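Local coordinates for sperm-specific class P protein 34 (Caenorhabditis elegans, PDB 1M1S) that is of unknown function but, as a member of the major sperm protein family, probably has a role in nematode sperm, at residues 11-16 / 109-114; 40-45 / 55-60; 83-88 / 103-108; 50-55 / 69-74; 36-41 / 87-92. All coordinates share one frame; numbering follows the deposited sequence.

Contact 1: residues 11-16 / 109-114; sequences INVDPP and IIVKLI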
# COMPACT_ATOMS: atom_id res chain seq x y z
N ILE A 11 8.47 6.66 2.51
CA ILE A 11 7.28 6.00 3.04
C ILE A 11 7.68 4.66 3.66
O ILE A 11 8.58 3.98 3.18
CB ILE A 11 6.15 5.79 2.00
CG1 ILE A 11 6.27 4.44 1.29
CG2 ILE A 11 6.10 6.93 1.02
CD1 ILE A 11 5.01 4.06 0.55
N ASN A 12 7.06 4.37 4.80
CA ASN A 12 7.28 3.13 5.53
C ASN A 12 5.92 2.50 5.84
O ASN A 12 4.92 3.21 6.03
CB ASN A 12 8.05 3.40 6.83
CG ASN A 12 9.50 3.74 6.60
OD1 ASN A 12 10.23 3.02 5.89
ND2 ASN A 12 9.95 4.83 7.22
N VAL A 13 5.87 1.17 5.81
CA VAL A 13 4.64 0.46 6.07
C VAL A 13 4.79 -0.35 7.35
O VAL A 13 5.75 -1.10 7.53
CB VAL A 13 4.22 -0.46 4.89
CG1 VAL A 13 2.75 -0.82 4.98
CG2 VAL A 13 4.49 0.22 3.58
N ASP A 14 3.81 -0.20 8.24
CA ASP A 14 3.81 -0.87 9.50
C ASP A 14 2.63 -1.81 9.64
O ASP A 14 1.49 -1.39 9.65
CB ASP A 14 3.81 0.22 10.57
CG ASP A 14 5.05 1.09 10.44
OD1 ASP A 14 6.04 0.62 9.83
OD2 ASP A 14 5.05 2.23 10.94
N PRO A 15 2.89 -3.14 9.70
CA PRO A 15 4.17 -3.85 9.65
C PRO A 15 4.60 -3.93 8.20
O PRO A 15 3.86 -3.53 7.30
CB PRO A 15 3.76 -5.22 10.19
CG PRO A 15 2.66 -4.91 11.14
CD PRO A 15 1.86 -3.98 10.29
N PRO A 16 5.83 -4.40 7.94
CA PRO A 16 6.30 -4.50 6.55
C PRO A 16 5.94 -5.84 5.93
O PRO A 16 6.45 -6.20 4.87
CB PRO A 16 7.82 -4.36 6.71
CG PRO A 16 8.07 -4.97 8.04
CD PRO A 16 6.96 -4.38 8.87
N ILE A 109 7.56 0.13 -2.22
CA ILE A 109 7.80 -0.73 -1.07
C ILE A 109 7.01 -2.01 -1.35
O ILE A 109 5.93 -1.97 -1.95
CB ILE A 109 7.33 -0.03 0.23
CG1 ILE A 109 8.47 0.77 0.87
CG2 ILE A 109 6.87 -1.05 1.23
CD1 ILE A 109 8.95 1.96 0.10
N ILE A 110 7.57 -3.16 -0.96
CA ILE A 110 6.93 -4.46 -1.19
C ILE A 110 6.44 -5.08 0.11
O ILE A 110 7.24 -5.54 0.92
CB ILE A 110 7.93 -5.50 -1.87
CG1 ILE A 110 8.13 -5.15 -3.35
CG2 ILE A 110 7.43 -6.94 -1.77
CD1 ILE A 110 9.13 -6.05 -4.07
N VAL A 111 5.14 -5.11 0.32
CA VAL A 111 4.64 -5.74 1.53
C VAL A 111 4.40 -7.23 1.22
O VAL A 111 3.67 -7.58 0.27
CB VAL A 111 3.34 -5.10 2.00
CG1 VAL A 111 2.97 -5.60 3.40
CG2 VAL A 111 3.49 -3.57 1.95
N LYS A 112 5.07 -8.10 1.97
CA LYS A 112 4.93 -9.53 1.79
C LYS A 112 3.62 -9.95 2.41
O LYS A 112 3.17 -9.34 3.36
CB LYS A 112 6.05 -10.27 2.51
CG LYS A 112 7.44 -9.74 2.27
CD LYS A 112 8.46 -10.70 2.91
CE LYS A 112 9.83 -10.58 2.27
NZ LYS A 112 10.71 -11.76 2.50
N LEU A 113 2.99 -10.97 1.84
CA LEU A 113 1.74 -11.49 2.39
C LEU A 113 1.85 -13.03 2.43
O LEU A 113 1.67 -13.72 1.41
CB LEU A 113 0.53 -11.01 1.56
CG LEU A 113 0.27 -9.49 1.44
CD1 LEU A 113 -0.88 -9.23 0.48
CD2 LEU A 113 0.01 -8.85 2.80
N ILE A 114 2.23 -13.54 3.60
CA ILE A 114 2.42 -14.98 3.83
C ILE A 114 1.18 -15.57 4.48
O ILE A 114 0.82 -15.19 5.59
CB ILE A 114 3.61 -15.26 4.78
CG1 ILE A 114 4.90 -14.60 4.27
CG2 ILE A 114 3.80 -16.75 4.92
CD1 ILE A 114 6.04 -14.58 5.31

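Contact 2: residues 40-45 / 55-60; sequences AFKVKS and PVYGFV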
# COMPACT_ATOMS: atom_id res chain seq x y z
N ALA A 40 1.11 10.58 -3.02
CA ALA A 40 -0.00 9.86 -3.60
C ALA A 40 0.50 8.43 -3.63
O ALA A 40 1.67 8.21 -3.86
CB ALA A 40 -0.26 10.35 -5.01
N PHE A 41 -0.34 7.47 -3.30
CA PHE A 41 0.14 6.11 -3.35
C PHE A 41 -0.77 5.22 -4.18
O PHE A 41 -1.98 5.43 -4.23
CB PHE A 41 0.43 5.55 -1.94
CG PHE A 41 -0.78 5.28 -1.09
CD1 PHE A 41 -1.46 4.06 -1.17
CD2 PHE A 41 -1.22 6.22 -0.17
CE1 PHE A 41 -2.54 3.77 -0.33
CE2 PHE A 41 -2.31 5.95 0.69
CZ PHE A 41 -2.98 4.72 0.60
N LYS A 42 -0.14 4.25 -4.85
CA LYS A 42 -0.81 3.27 -5.69
C LYS A 42 -0.51 1.90 -5.13
O LYS A 42 0.65 1.59 -4.89
CB LYS A 42 -0.26 3.35 -7.11
CG LYS A 42 -0.82 2.28 -8.03
CD LYS A 42 -0.32 2.46 -9.42
CE LYS A 42 -0.87 1.38 -10.30
NZ LYS A 42 -0.46 1.53 -11.73
N VAL A 43 -1.53 1.05 -4.99
CA VAL A 43 -1.35 -0.30 -4.45
C VAL A 43 -1.58 -1.44 -5.48
O VAL A 43 -2.70 -1.68 -5.91
CB VAL A 43 -2.24 -0.50 -3.19
CG1 VAL A 43 -1.96 -1.81 -2.51
CG2 VAL A 43 -2.01 0.63 -2.25
N LYS A 44 -0.49 -2.10 -5.86
CA LYS A 44 -0.49 -3.20 -6.83
C LYS A 44 -0.52 -4.48 -6.05
O LYS A 44 0.34 -4.74 -5.21
CB LYS A 44 0.75 -3.12 -7.71
CG LYS A 44 0.89 -1.77 -8.38
CD LYS A 44 2.27 -1.54 -8.94
CE LYS A 44 2.35 -1.95 -10.40
NZ LYS A 44 3.43 -1.19 -11.09
N SER A 45 -1.54 -5.29 -6.33
CA SER A 45 -1.73 -6.53 -5.61
C SER A 45 -1.48 -7.72 -6.51
O SER A 45 -1.97 -7.75 -7.63
CB SER A 45 -3.15 -6.54 -5.08
OG SER A 45 -3.42 -7.69 -4.30
N PRO A 55 -7.21 1.24 0.71
CA PRO A 55 -7.69 1.69 -0.60
C PRO A 55 -6.71 1.21 -1.66
O PRO A 55 -5.82 0.45 -1.34
CB PRO A 55 -7.64 3.22 -0.46
CG PRO A 55 -7.06 3.52 0.91
CD PRO A 55 -6.38 2.26 1.34
N VAL A 56 -6.91 1.60 -2.91
CA VAL A 56 -5.97 1.20 -3.96
C VAL A 56 -5.07 2.41 -4.18
O VAL A 56 -3.85 2.29 -4.28
CB VAL A 56 -6.66 0.83 -5.26
CG1 VAL A 56 -5.62 0.45 -6.30
CG2 VAL A 56 -7.60 -0.32 -5.02
N TYR A 57 -5.72 3.57 -4.23
CA TYR A 57 -5.04 4.86 -4.39
C TYR A 57 -5.26 5.69 -3.13
O TYR A 57 -6.13 5.37 -2.32
CB TYR A 57 -5.60 5.59 -5.59
CG TYR A 57 -5.11 5.01 -6.90
CD1 TYR A 57 -5.79 3.95 -7.51
CD2 TYR A 57 -3.94 5.48 -7.50
CE1 TYR A 57 -5.30 3.38 -8.68
CE2 TYR A 57 -3.45 4.90 -8.67
CZ TYR A 57 -4.14 3.86 -9.25
OH TYR A 57 -3.67 3.26 -10.39
N GLY A 58 -4.46 6.73 -2.93
CA GLY A 58 -4.66 7.56 -1.75
C GLY A 58 -3.56 8.53 -1.41
O GLY A 58 -2.42 8.37 -1.87
N PHE A 59 -3.88 9.53 -0.59
CA PHE A 59 -2.89 10.52 -0.19
C PHE A 59 -2.37 10.28 1.19
O PHE A 59 -2.96 9.52 1.94
CB PHE A 59 -3.49 11.91 -0.24
CG PHE A 59 -3.75 12.37 -1.61
CD1 PHE A 59 -5.03 12.63 -2.03
CD2 PHE A 59 -2.71 12.53 -2.50
CE1 PHE A 59 -5.29 13.03 -3.32
CE2 PHE A 59 -2.94 12.93 -3.81
CZ PHE A 59 -4.24 13.19 -4.22
N VAL A 60 -1.17 10.79 1.44
CA VAL A 60 -0.57 10.72 2.78
C VAL A 60 0.00 12.10 2.96
O VAL A 60 1.02 12.45 2.35
CB VAL A 60 0.58 9.70 2.96
CG1 VAL A 60 0.96 9.63 4.44
CG2 VAL A 60 0.19 8.32 2.44

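Contact 3: residues 83-88 / 103-108; sequences VIQYAE and GAQQGE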
# COMPACT_ATOMS: atom_id res chain seq x y z
N VAL A 83 2.66 -4.10 -3.87
CA VAL A 83 3.69 -3.12 -4.15
C VAL A 83 3.08 -1.75 -4.07
O VAL A 83 2.18 -1.43 -4.84
CB VAL A 83 4.33 -3.31 -5.55
CG1 VAL A 83 5.49 -2.35 -5.74
CG2 VAL A 83 4.88 -4.70 -5.69
N ILE A 84 3.55 -0.95 -3.12
CA ILE A 84 3.03 0.40 -2.97
C ILE A 84 3.97 1.35 -3.68
O ILE A 84 5.16 1.36 -3.40
CB ILE A 84 2.90 0.83 -1.49
CG1 ILE A 84 2.05 -0.17 -0.74
CG2 ILE A 84 2.22 2.20 -1.38
CD1 ILE A 84 2.28 -0.09 0.70
N GLN A 85 3.44 2.04 -4.69
CA GLN A 85 4.22 3.03 -5.43
C GLN A 85 3.80 4.38 -4.89
O GLN A 85 2.65 4.51 -4.44
CB GLN A 85 3.90 2.99 -6.93
CG GLN A 85 4.21 1.66 -7.63
CD GLN A 85 4.22 1.79 -9.15
OE1 GLN A 85 3.48 2.59 -9.72
NE2 GLN A 85 5.10 1.03 -9.81
N TYR A 86 4.71 5.35 -4.86
CA TYR A 86 4.36 6.69 -4.38
C TYR A 86 4.86 7.79 -5.29
O TYR A 86 5.63 7.53 -6.20
CB TYR A 86 4.82 6.96 -2.93
CG TYR A 86 6.28 6.74 -2.68
CD1 TYR A 86 7.23 7.77 -2.87
CD2 TYR A 86 6.73 5.49 -2.27
CE1 TYR A 86 8.60 7.53 -2.66
CE2 TYR A 86 8.07 5.25 -2.05
CZ TYR A 86 8.99 6.25 -2.25
OH TYR A 86 10.31 5.93 -2.09
N ALA A 87 4.45 9.01 -5.01
CA ALA A 87 4.88 10.12 -5.82
C ALA A 87 4.62 11.36 -5.01
O ALA A 87 3.71 11.35 -4.21
CB ALA A 87 4.03 10.17 -7.08
N GLU A 88 5.40 12.41 -5.22
CA GLU A 88 5.20 13.67 -4.50
C GLU A 88 4.15 14.46 -5.23
O GLU A 88 4.10 14.44 -6.45
CB GLU A 88 6.48 14.46 -4.48
CG GLU A 88 7.43 13.92 -3.48
CD GLU A 88 8.86 14.17 -3.87
OE1 GLU A 88 9.11 15.19 -4.56
OE2 GLU A 88 9.73 13.34 -3.52
N GLY A 103 2.80 8.31 -14.98
CA GLY A 103 4.08 7.62 -14.97
C GLY A 103 5.05 8.35 -14.06
O GLY A 103 6.24 8.48 -14.33
N ALA A 104 4.53 8.80 -12.92
CA ALA A 104 5.33 9.54 -11.97
C ALA A 104 5.74 8.83 -10.68
O ALA A 104 6.12 9.47 -9.70
CB ALA A 104 4.66 10.88 -11.67
N GLN A 105 5.66 7.50 -10.66
CA GLN A 105 6.11 6.75 -9.48
C GLN A 105 7.57 7.11 -9.15
O GLN A 105 8.43 7.15 -10.04
CB GLN A 105 5.96 5.24 -9.70
CG GLN A 105 6.66 4.68 -10.94
CD GLN A 105 5.82 4.81 -12.19
OE1 GLN A 105 5.49 5.90 -12.63
NE2 GLN A 105 5.45 3.67 -12.76
N GLN A 106 7.83 7.41 -7.87
CA GLN A 106 9.16 7.79 -7.40
C GLN A 106 9.77 6.74 -6.50
O GLN A 106 10.89 6.90 -6.01
CB GLN A 106 9.09 9.11 -6.61
CG GLN A 106 8.73 10.34 -7.42
CD GLN A 106 8.32 11.51 -6.54
OE1 GLN A 106 8.63 11.53 -5.34
NE2 GLN A 106 7.57 12.44 -7.10
N GLY A 107 9.03 5.68 -6.23
CA GLY A 107 9.53 4.61 -5.39
C GLY A 107 8.49 3.58 -5.03
O GLY A 107 7.29 3.84 -5.14
N GLU A 108 8.93 2.40 -4.60
CA GLU A 108 8.01 1.34 -4.24
C GLU A 108 8.50 0.48 -3.09
O GLU A 108 9.69 0.19 -2.98
CB GLU A 108 7.67 0.43 -5.44
CG GLU A 108 8.83 0.11 -6.39
CD GLU A 108 8.51 -0.95 -7.45
OE1 GLU A 108 8.85 -2.13 -7.20
OE2 GLU A 108 7.97 -0.61 -8.55
O HOH W 1 11.68 8.23 -3.21

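Contact 4: residues 50-55 / 69-74; sequences HYRVRP and DINRLP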
# COMPACT_ATOMS: atom_id res chain seq x y z
N HIS A 50 -7.54 -13.80 -2.82
CA HIS A 50 -7.49 -14.37 -1.47
C HIS A 50 -7.25 -13.14 -0.62
O HIS A 50 -7.43 -13.14 0.59
CB HIS A 50 -6.32 -15.33 -1.26
CG HIS A 50 -6.31 -16.52 -2.18
ND1 HIS A 50 -7.35 -17.45 -2.21
CD2 HIS A 50 -5.43 -16.90 -3.11
CE1 HIS A 50 -7.08 -18.33 -3.16
NE2 HIS A 50 -5.93 -18.03 -3.72
N TYR A 51 -6.83 -12.07 -1.28
CA TYR A 51 -6.57 -10.81 -0.62
C TYR A 51 -7.46 -9.68 -1.14
O TYR A 51 -7.78 -9.63 -2.32
CB TYR A 51 -5.10 -10.44 -0.79
CG TYR A 51 -4.19 -11.37 -0.02
CD1 TYR A 51 -3.46 -12.37 -0.66
CD2 TYR A 51 -4.07 -11.24 1.36
CE1 TYR A 51 -2.64 -13.24 0.08
CE2 TYR A 51 -3.26 -12.10 2.09
CZ TYR A 51 -2.54 -13.09 1.45
OH TYR A 51 -1.77 -13.93 2.20
N ARG A 52 -7.89 -8.83 -0.22
CA ARG A 52 -8.72 -7.68 -0.51
C ARG A 52 -8.09 -6.52 0.23
O ARG A 52 -8.26 -6.35 1.44
CB ARG A 52 -10.13 -7.93 -0.01
CG ARG A 52 -11.01 -6.69 0.15
CD ARG A 52 -12.36 -7.10 0.74
NE ARG A 52 -12.90 -6.18 1.75
CZ ARG A 52 -13.63 -6.57 2.80
NH1 ARG A 52 -13.91 -7.85 2.98
NH2 ARG A 52 -14.09 -5.67 3.66
N VAL A 53 -7.31 -5.74 -0.52
CA VAL A 53 -6.60 -4.58 0.00
C VAL A 53 -7.38 -3.26 -0.28
O VAL A 53 -8.03 -3.11 -1.32
CB VAL A 53 -5.14 -4.57 -0.50
CG1 VAL A 53 -4.31 -3.56 0.23
CG2 VAL A 53 -4.56 -5.93 -0.31
N ARG A 54 -7.37 -2.35 0.70
CA ARG A 54 -8.10 -1.08 0.60
C ARG A 54 -7.34 0.03 1.32
O ARG A 54 -6.88 -0.16 2.44
CB ARG A 54 -9.50 -1.19 1.24
CG ARG A 54 -10.36 -2.32 0.74
CD ARG A 54 -11.82 -2.07 1.02
NE ARG A 54 -12.66 -3.16 0.53
CZ ARG A 54 -12.75 -3.55 -0.74
NH1 ARG A 54 -12.04 -2.95 -1.68
NH2 ARG A 54 -13.54 -4.57 -1.06
N PRO A 55 -7.21 1.24 0.71
CA PRO A 55 -7.69 1.69 -0.60
C PRO A 55 -6.71 1.21 -1.66
O PRO A 55 -5.82 0.45 -1.34
CB PRO A 55 -7.64 3.22 -0.46
CG PRO A 55 -7.06 3.52 0.91
CD PRO A 55 -6.38 2.26 1.34
N ASP A 69 -5.84 -1.35 4.42
CA ASP A 69 -6.63 -2.51 4.81
C ASP A 69 -6.48 -3.69 3.84
O ASP A 69 -6.97 -3.59 2.71
CB ASP A 69 -8.09 -2.14 4.99
CG ASP A 69 -8.34 -1.20 6.12
OD1 ASP A 69 -7.33 -1.01 6.86
OD2 ASP A 69 -9.45 -0.68 6.28
N ILE A 70 -5.74 -4.74 4.24
CA ILE A 70 -5.53 -5.97 3.46
C ILE A 70 -6.43 -7.02 4.13
O ILE A 70 -6.40 -7.12 5.35
CB ILE A 70 -4.03 -6.40 3.53
CG1 ILE A 70 -3.17 -5.22 3.25
CG2 ILE A 70 -3.75 -7.57 2.67
CD1 ILE A 70 -1.67 -5.41 3.45
N ASN A 71 -7.22 -7.79 3.38
CA ASN A 71 -8.09 -8.77 4.03
C ASN A 71 -7.92 -10.15 3.42
O ASN A 71 -8.20 -10.36 2.24
CB ASN A 71 -9.55 -8.31 4.00
CG ASN A 71 -10.47 -9.20 4.81
OD1 ASN A 71 -10.11 -9.65 5.90
ND2 ASN A 71 -11.65 -9.52 4.24
N ARG A 72 -7.43 -11.09 4.23
CA ARG A 72 -7.24 -12.46 3.77
C ARG A 72 -8.55 -13.22 3.83
O ARG A 72 -9.32 -13.12 4.81
CB ARG A 72 -6.15 -13.19 4.59
CG ARG A 72 -5.97 -14.69 4.32
CD ARG A 72 -5.32 -15.01 2.96
NE ARG A 72 -5.42 -16.44 2.64
CZ ARG A 72 -4.78 -17.05 1.63
NH1 ARG A 72 -3.99 -16.36 0.81
NH2 ARG A 72 -4.90 -18.37 1.46
N LEU A 73 -8.82 -13.90 2.73
CA LEU A 73 -10.02 -14.71 2.52
C LEU A 73 -9.58 -16.17 2.39
O LEU A 73 -8.41 -16.45 2.13
CB LEU A 73 -10.69 -14.27 1.22
CG LEU A 73 -11.05 -12.78 1.15
CD1 LEU A 73 -10.99 -12.29 -0.28
CD2 LEU A 73 -12.41 -12.54 1.81
N PRO A 74 -10.51 -17.12 2.61
CA PRO A 74 -10.14 -18.53 2.48
C PRO A 74 -9.42 -18.88 1.16
O PRO A 74 -9.85 -18.50 0.07
CB PRO A 74 -11.50 -19.25 2.56
CG PRO A 74 -12.39 -18.33 3.31
CD PRO A 74 -11.86 -16.93 3.18

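Contact 5: residues 36-41 / 87-92; sequences DSRLAF and AEVPAE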
# COMPACT_ATOMS: atom_id res chain seq x y z
N ASP A 36 8.29 16.41 3.19
CA ASP A 36 7.63 17.61 3.67
C ASP A 36 6.60 17.99 2.61
O ASP A 36 5.89 19.00 2.73
CB ASP A 36 8.64 18.72 3.90
CG ASP A 36 9.61 18.40 5.01
OD1 ASP A 36 9.17 18.05 6.13
OD2 ASP A 36 10.82 18.51 4.73
N SER A 37 6.50 17.14 1.60
CA SER A 37 5.57 17.31 0.50
C SER A 37 4.53 16.23 0.65
O SER A 37 4.74 15.25 1.35
CB SER A 37 6.28 17.14 -0.83
OG SER A 37 5.34 16.87 -1.84
N ARG A 38 3.40 16.41 -0.02
CA ARG A 38 2.33 15.43 0.03
C ARG A 38 2.63 14.30 -0.94
O ARG A 38 3.35 14.48 -1.94
CB ARG A 38 1.00 16.11 -0.29
CG ARG A 38 -0.25 15.36 0.20
CD ARG A 38 -1.35 16.38 0.61
NE ARG A 38 -2.68 16.12 0.03
CZ ARG A 38 -3.05 16.43 -1.21
NH1 ARG A 38 -2.20 17.01 -2.05
NH2 ARG A 38 -4.28 16.18 -1.60
N LEU A 39 2.12 13.12 -0.62
CA LEU A 39 2.32 11.92 -1.43
C LEU A 39 1.01 11.27 -1.89
O LEU A 39 -0.05 11.41 -1.26
CB LEU A 39 3.16 10.89 -0.66
CG LEU A 39 4.54 11.23 -0.12
CD1 LEU A 39 5.00 10.11 0.79
CD2 LEU A 39 5.53 11.46 -1.25
N ALA A 40 1.11 10.58 -3.02
CA ALA A 40 -0.00 9.86 -3.60
C ALA A 40 0.50 8.43 -3.63
O ALA A 40 1.67 8.21 -3.86
CB ALA A 40 -0.26 10.35 -5.01
N PHE A 41 -0.34 7.47 -3.30
CA PHE A 41 0.14 6.11 -3.35
C PHE A 41 -0.77 5.22 -4.18
O PHE A 41 -1.98 5.43 -4.23
CB PHE A 41 0.43 5.55 -1.94
CG PHE A 41 -0.78 5.28 -1.09
CD1 PHE A 41 -1.46 4.06 -1.17
CD2 PHE A 41 -1.22 6.22 -0.17
CE1 PHE A 41 -2.54 3.77 -0.33
CE2 PHE A 41 -2.31 5.95 0.69
CZ PHE A 41 -2.98 4.72 0.60
N ALA A 87 4.45 9.01 -5.01
CA ALA A 87 4.88 10.12 -5.82
C ALA A 87 4.62 11.36 -5.01
O ALA A 87 3.71 11.35 -4.21
CB ALA A 87 4.03 10.17 -7.08
N GLU A 88 5.40 12.41 -5.22
CA GLU A 88 5.20 13.67 -4.50
C GLU A 88 4.15 14.46 -5.23
O GLU A 88 4.10 14.44 -6.45
CB GLU A 88 6.48 14.46 -4.48
CG GLU A 88 7.43 13.92 -3.48
CD GLU A 88 8.86 14.17 -3.87
OE1 GLU A 88 9.11 15.19 -4.56
OE2 GLU A 88 9.73 13.34 -3.52
N VAL A 89 3.28 15.13 -4.48
CA VAL A 89 2.22 15.90 -5.12
C VAL A 89 1.97 17.27 -4.48
O VAL A 89 2.11 17.43 -3.25
CB VAL A 89 0.87 15.09 -5.13
CG1 VAL A 89 1.00 13.82 -5.97
CG2 VAL A 89 0.43 14.74 -3.72
N PRO A 90 1.64 18.29 -5.31
CA PRO A 90 1.38 19.61 -4.74
C PRO A 90 0.09 19.50 -3.98
O PRO A 90 -0.77 18.67 -4.34
CB PRO A 90 1.14 20.47 -5.98
CG PRO A 90 1.85 19.74 -7.05
CD PRO A 90 1.50 18.33 -6.77
N ALA A 91 -0.08 20.35 -2.97
CA ALA A 91 -1.31 20.38 -2.19
C ALA A 91 -2.50 20.36 -3.19
O ALA A 91 -3.46 19.59 -3.03
CB ALA A 91 -1.33 21.64 -1.33
N GLU A 92 -2.30 21.09 -4.29
CA GLU A 92 -3.23 21.30 -5.42
C GLU A 92 -3.85 20.06 -6.05
O GLU A 92 -4.96 20.14 -6.58
CB GLU A 92 -2.52 22.12 -6.51
CG GLU A 92 -3.17 22.09 -7.88
CD GLU A 92 -3.01 23.39 -8.66
OE1 GLU A 92 -2.09 24.16 -8.31
OE2 GLU A 92 -3.80 23.64 -9.60

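Contact 1: residues 11-16 / 109-114
Ile11 and Val13 face Ile109 and Val111 across two strand pieces that run almost parallel, 7° apart, but with their axes 8.3 Å from each other and no hydrogen bond between them. The backbones converge only at the far end, where the CA atoms of Pro16 and Val111 come within 5.4 Å. Ile109 is the centre of the side-chain packing. Its CD1 reaches back over Ile11, 3.8 Å from Ile11 CG1, while its CG2 meets Val13 CG2 at 3.6 Å, so the two branches meet different neighbours as the chains slide past one another. This fork depends on chi1 at -91°, with CG1 opposite the carbonyl carbon. Val13 CG1 lies 4.2 Å from Val111 CG2 where these side chains cross at about a right angle, and Val111 CG1 sits 3.8 Å from Pro16 O. Cutting Ile109 back to an alanine would probably open a gap between strand 107-115 and Ile11 and Val13, which would lose this apolar partner. Asn12 and Asp14 bond to strand 25-33, whereas beyond the cis peptide before Pro15 the chain pairs with Lys112 through Gly18. Strand 11-20 thus changes partners here, and until it does, purely apolar contact joins it to strand 107-115.

Contact 2: residues 40-45 / 55-60
The hairpin of strands 38-45 and 51-60 pairs Ala40 with Phe59, Phe41 with Gly58 and Lys42 with Tyr57. Its straightest bond runs from Phe41 N to Gly58 O (2.7 Å, 150°); the return bond from Gly58 N to Phe41 O is weak, and Val43 N reaches Val56 O at 2.7 Å. Phe41 holds its CG between the backbone N and the carbonyl carbon (chi1 70°), which swings the ring across the partner strand. Gly58 CA lies over one ring face, 4.1 Å from the centroid, in a CH-pi contact. Pro55 CD and Phe59 O stand at the edge, and Val60 CG2 approaches Phe41 CD2 to 3.6 Å. A CB on Gly58 would collide with this ring, and the extended backbone there, with phi 167°, itself calls for glycine. On the other side of the sheet the fully extended Lys42 runs alongside the Tyr57 ring, pointing the same way, its CE 3.4 Å from Tyr57 OH. Ala40 CB meets Phe59 CE2 at 3.9 Å, with Pro99 and Phe100 of helix 98-101 also touching this alanine. An aromatic ring laid over a cross-strand glycine in a hydrogen-bonded pair is a familiar device of antiparallel sheets, here within the immunoglobulin-like fold of major sperm proteins.

Contact 3: residues 83-88 / 103-108
Tyr86 lies with one ring face over Gly107, whose CA is 4.0 Å from the ring centroid in a CH-pi contact. Its CG lies between the backbone N and the carbonyl carbon (chi1 55°), which carries the ring across to the glycine. A CB on Gly107 would run into the phenol oxygen. Two backbone bonds flank this contact: Tyr86 N to Gly107 O at 3.0 Å, and Gln106 N to Tyr86 O, which is nearly straight (2.8 Å, 170°). At the ring edge Tyr86 OH donates to a water 2.9 Å away, and that water donates in turn to Gln106 O at 3.2 Å. These bonds start the antiparallel pairing of strands 79-89 and 107-115, successive strands of the immunoglobulin-like major sperm protein fold. Further back along strand 79-89, Val83 CG1 packs on Glu108 CB at 3.5 Å. The side chains of Gln85 and Gln105 lie side by side, while the Gln106 chain crosses Glu88 at about a right angle. Further out, Ala87 CB touches Ala104 O at 3.4 Å. Gly103, with positive phi, ends helix 98-101 in a Schellman motif, and Pro99 of that helix touches both Ala87 and Ala104.

Contact 4: residues 50-55 / 69-74
His50 O accepts from Leu73 N (2.7 Å, 154°) at one end of an antiparallel ladder, and at the other Asp69 N gives a nearly straight, though also short, bond to Arg54 O (2.5 Å, 167°). Between them Arg52 N donates to Asn71 O at 2.9 Å, while the return bond from Asn71 N to Arg52 O is weak. The Arg54 N to Asp69 O bond is modelled too short to be trusted. Arg72 is gripped from outside the pair: NE donates to Ala22 O and NH2 to Pro76 O. A bend at its chi2 of 72° turns the guanidinium so that His50 CB lies over one face, 3.3 Å from NH1, and Tyr51 CE1 sits at the edge of the guanidinium, near its plane, 3.5 Å from NH1. Tyr51 crosses the arginine at a slant, its CE2 3.7 Å from Arg72 CD. An alanine in place of Tyr51 is likely to open a gap beside Arg72 CD and NH1, leaving the arginine held by its bonds to Ala22 and Pro76. Asp69 OD2 has its charge partner in Lys67. On the face that carries Tyr51, Val53 CG2 presses tightly on Ile70 CG2 (3.5 Å). That face, which includes the buried Arg72, is mostly apolar and the other, with Arg52 and Asn71, polar, as in a beta-sandwich hairpin, here strands 51-60 and 65-72.

Contact 5: residues 36-41 / 87-92
The Arg38 guanidinium points its edge at Pro90 O, which lies near the group's plane 3.2 Å from NH1, while Ala91 O approaches the same nitrogen obliquely at 3.0 Å. NH2 donates to Glu93 O, and the cation also meets the Phe59 ring in a cation-pi contact, so carbonyl oxygens of the turn after strand 79-89 and one aromatic ring lie near the group. The arginine crosses Val89 obliquely, its CB 3.7 Å from Val89 CG2, and bends at chi2 and chi3 then take the guanidinium toward Pro90 and Ala91. Behind these groups strands 38-45 and 79-89 pair in the antiparallel fashion of neighbouring strands in the immunoglobulin-like major sperm protein fold, splayed to 132°. Ala40 N meets Ala87 O at 3.0 Å. Val89 N reaches Arg38 O at 2.6 Å from well above the carbonyl plane, 37° out of it, and the bond from Ala87 N to Ala40 O is weak. Val89 keeps CG2 between its backbone N and carbonyl carbon, leaving CG1 to settle on Ala40 CB at 3.8 Å. On the opposite side of this pair of strands Leu39 runs alongside Glu88, CD2 against CG at 3.8 Å. Just before the strand, Ser37 OG sits 3.6 Å from Val89 O, and Pro99 of helix 98-101 also touches Val89.

All five contacts join strands of one sandwich, each with both buried and exposed residues. Contacts 2, 3 and 5 lie close together: contacts 2 and 5 share strand 38-45, contacts 3 and 5 strand 79-89, and backbone bonds run from contact 2 to contact 3. The centre of contact 2 lies nearest the centre of the chain, about 6 Å away, and that of contact 5 farthest, about 15 Å. Contact 4 is on the opposite side of the centre from contacts 3 and 5. Four contacts rest on backbone ladders, whereas contact 1 relies on apolar packing alone. Aromatic rings over glycines distinguish contacts 2 and 3; arginines among backbone carbonyls mark contacts 4 and 5, towards the ends of the sandwich.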